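Local coordinates for protein Dmd discriminator of mRNA degradation (Enterobacteria phage RB69, PDB 5I8J) that probably acts as a phage antitoxin, countering the bacterial toxin RnlA and so protecting phage mRNA from degradation, at residues Thr37-Val48 / Lys56-Gly64. Sequence-based numbering, arbitrary orientation.
Sequences TVQLAEVNNALV and KVFEADFRG
Phe62 lays one ring face over the helix residue Glu42, whose CB sits above the centre of the ring in a CH-pi contact, 4.0 Å from the centroid. Val38 CG1 adds to this packing at Phe62 CZ, and Ala41 CB meets Phe62 CD1 at 3.6 Å. Two residues earlier, within strand 56-61, Ala60 turns its methyl to the helix and meets Ala41, CB to CB, at 4.0 Å. The Phe58 ring presents its edge to Thr37, Phe58 CD2 lying 3.6 Å from Thr37 CB; CG anti to the backbone N (chi1 -168°) brings the ring nearer to the helix. Strand 56-61 runs back antiparallel to strand 46-48 in a beta hairpin, at the edge of this chain's four-stranded sheet. Val48 and Ala60 form a hydrogen-bonded pair, with Val48 N to Ala60 O at 2.9 Å and nearly straight, while Phe62 N bonds to Ala46 O at 2.8 Å. A Schellman motif with Asn45 at positive phi ends the helix, and a water donates to both Asn45 OD1 and Phe62 O. On the sheet face away from the helix, Leu47 CB packs against the Arg63 guanidinium face, 3.6 Å from NE. Asp61 holds that group side-on through NE and NH2, and its OD1 also accepts from Arg63 N, an Asx turn. Apolar packing thus joins helix to sheet on one face, whereas on the other the thrice-bonded Asp61 carboxylate fixes the guanidinium over Leu47.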
# COMPACT_ATOMS: atom_id res chain seq x y z
N THR A 37 2.84 11.31 8.09
CA THR A 37 1.64 10.97 7.32
C THR A 37 0.87 12.23 6.93
O THR A 37 0.48 12.41 5.78
CB THR A 37 0.72 10.03 8.11
OG1 THR A 37 1.43 8.81 8.41
CG2 THR A 37 -0.54 9.68 7.29
N VAL A 38 0.68 13.11 7.91
CA VAL A 38 -0.07 14.34 7.67
C VAL A 38 0.65 15.20 6.65
O VAL A 38 0.03 15.76 5.75
CB VAL A 38 -0.29 15.12 8.97
CG1 VAL A 38 -0.81 16.53 8.69
CG2 VAL A 38 -1.22 14.34 9.89
N GLN A 39 1.97 15.29 6.77
CA GLN A 39 2.75 16.10 5.85
C GLN A 39 2.67 15.55 4.43
O GLN A 39 2.45 16.29 3.48
CB GLN A 39 4.21 16.18 6.31
CG GLN A 39 5.16 16.89 5.34
CD GLN A 39 4.91 18.38 5.22
OE1 GLN A 39 4.00 18.94 5.82
NE2 GLN A 39 5.75 19.04 4.43
N LEU A 40 2.85 14.24 4.30
CA LEU A 40 2.73 13.59 3.00
C LEU A 40 1.37 13.87 2.37
O LEU A 40 1.27 14.19 1.19
CB LEU A 40 2.94 12.08 3.12
CG LEU A 40 4.33 11.52 2.86
CD1 LEU A 40 4.30 10.00 3.03
CD2 LEU A 40 4.80 11.90 1.45
N ALA A 41 0.32 13.75 3.18
CA ALA A 41 -1.02 13.90 2.65
C ALA A 41 -1.26 15.35 2.27
O ALA A 41 -1.79 15.64 1.19
CB ALA A 41 -2.05 13.42 3.66
N GLU A 42 -0.83 16.28 3.12
CA GLU A 42 -1.13 17.69 2.91
C GLU A 42 -0.38 18.24 1.70
O GLU A 42 -0.97 18.92 0.86
CB GLU A 42 -0.81 18.53 4.15
CG GLU A 42 -1.26 19.96 3.99
CD GLU A 42 -1.16 20.78 5.26
OE1 GLU A 42 -0.16 20.61 6.00
OE2 GLU A 42 -2.09 21.58 5.51
N VAL A 43 0.92 17.95 1.63
CA VAL A 43 1.74 18.39 0.50
C VAL A 43 1.16 17.91 -0.83
O VAL A 43 1.19 18.62 -1.84
CB VAL A 43 3.19 17.89 0.65
CG1 VAL A 43 3.99 18.10 -0.64
CG2 VAL A 43 3.88 18.60 1.80
N ASN A 44 0.59 16.71 -0.82
CA ASN A 44 0.13 16.10 -2.05
C ASN A 44 -1.37 16.22 -2.30
O ASN A 44 -1.87 15.69 -3.29
CB ASN A 44 0.55 14.63 -2.06
CG ASN A 44 2.04 14.46 -2.32
OD1 ASN A 44 2.50 14.73 -3.42
ND2 ASN A 44 2.79 14.03 -1.31
N ASN A 45 -2.06 16.94 -1.42
CA ASN A 45 -3.52 17.02 -1.47
C ASN A 45 -4.12 15.63 -1.64
O ASN A 45 -4.92 15.39 -2.54
CB ASN A 45 -3.98 17.95 -2.59
CG ASN A 45 -3.57 19.39 -2.34
OD1 ASN A 45 -4.16 20.07 -1.52
ND2 ASN A 45 -2.55 19.85 -3.06
N ALA A 46 -3.69 14.71 -0.78
CA ALA A 46 -3.95 13.30 -0.99
C ALA A 46 -4.51 12.61 0.25
O ALA A 46 -4.47 13.16 1.36
CB ALA A 46 -2.66 12.60 -1.45
N LEU A 47 -5.02 11.41 0.05
CA LEU A 47 -5.31 10.49 1.14
C LEU A 47 -4.06 9.64 1.30
O LEU A 47 -3.60 9.06 0.33
CB LEU A 47 -6.52 9.61 0.82
CG LEU A 47 -6.70 8.34 1.66
CD1 LEU A 47 -7.03 8.69 3.11
CD2 LEU A 47 -7.78 7.45 1.06
N VAL A 48 -3.50 9.59 2.50
CA VAL A 48 -2.32 8.74 2.71
C VAL A 48 -2.55 7.83 3.90
O VAL A 48 -3.02 8.27 4.94
CB VAL A 48 -1.04 9.59 2.96
CG1 VAL A 48 0.17 8.67 3.23
CG2 VAL A 48 -0.77 10.49 1.76
N LYS A 56 -2.64 -1.24 8.91
CA LYS A 56 -2.80 0.21 8.84
C LYS A 56 -2.74 0.81 10.24
O LYS A 56 -3.50 0.40 11.12
CB LYS A 56 -4.12 0.59 8.17
CG LYS A 56 -4.31 2.09 8.05
CD LYS A 56 -5.58 2.44 7.29
CE LYS A 56 -6.80 1.91 8.00
NZ LYS A 56 -8.07 2.32 7.31
N VAL A 57 -1.86 1.78 10.45
CA VAL A 57 -1.69 2.35 11.78
C VAL A 57 -2.18 3.80 11.87
O VAL A 57 -2.43 4.31 12.97
CB VAL A 57 -0.21 2.26 12.24
CG1 VAL A 57 0.25 0.79 12.30
CG2 VAL A 57 0.70 3.07 11.32
N PHE A 58 -2.32 4.46 10.72
CA PHE A 58 -2.76 5.84 10.69
C PHE A 58 -3.16 6.22 9.28
O PHE A 58 -2.70 5.60 8.32
CB PHE A 58 -1.66 6.78 11.20
CG PHE A 58 -2.12 8.17 11.48
CD1 PHE A 58 -3.01 8.43 12.51
CD2 PHE A 58 -1.64 9.23 10.72
CE1 PHE A 58 -3.42 9.72 12.76
CE2 PHE A 58 -2.05 10.52 10.98
CZ PHE A 58 -2.95 10.77 12.00
N GLU A 59 -4.01 7.23 9.13
CA GLU A 59 -4.24 7.80 7.81
C GLU A 59 -4.71 9.23 7.92
O GLU A 59 -5.25 9.64 8.95
CB GLU A 59 -5.25 6.97 7.02
CG GLU A 59 -6.64 6.93 7.60
CD GLU A 59 -7.46 5.82 6.97
OE1 GLU A 59 -7.54 5.79 5.73
OE2 GLU A 59 -7.99 4.95 7.72
N ALA A 60 -4.48 9.99 6.85
CA ALA A 60 -4.86 11.41 6.79
C ALA A 60 -5.38 11.71 5.40
O ALA A 60 -4.77 11.31 4.41
CB ALA A 60 -3.67 12.30 7.14
N ASP A 61 -6.49 12.42 5.31
CA ASP A 61 -7.12 12.68 4.02
C ASP A 61 -7.17 14.17 3.75
O ASP A 61 -7.98 14.89 4.35
CB ASP A 61 -8.52 12.09 3.97
CG ASP A 61 -9.14 12.13 2.57
OD1 ASP A 61 -8.51 12.69 1.65
OD2 ASP A 61 -10.26 11.63 2.39
N PHE A 62 -6.34 14.63 2.83
CA PHE A 62 -6.33 16.03 2.45
C PHE A 62 -6.81 16.26 1.02
O PHE A 62 -6.42 17.22 0.37
CB PHE A 62 -4.93 16.61 2.65
CG PHE A 62 -4.62 16.91 4.08
CD1 PHE A 62 -4.27 15.90 4.95
CD2 PHE A 62 -4.70 18.21 4.56
CE1 PHE A 62 -3.99 16.17 6.28
CE2 PHE A 62 -4.44 18.49 5.89
CZ PHE A 62 -4.09 17.47 6.76
N ARG A 63 -7.68 15.39 0.53
CA ARG A 63 -8.19 15.56 -0.82
C ARG A 63 -9.24 16.68 -0.87
O ARG A 63 -9.55 17.21 -1.94
CB ARG A 63 -8.77 14.26 -1.35
CG ARG A 63 -7.71 13.20 -1.62
CD ARG A 63 -8.37 11.89 -2.02
NE ARG A 63 -9.19 11.36 -0.93
CZ ARG A 63 -9.91 10.25 -1.01
NH1 ARG A 63 -9.93 9.52 -2.13
NH2 ARG A 63 -10.63 9.86 0.03
N GLY A 64 -9.78 17.03 0.29
CA GLY A 64 -10.71 18.14 0.40
C GLY A 64 -12.16 17.70 0.46
O GLY A 64 -12.58 16.80 -0.28
O HOH W 1 -7.17 19.63 -1.28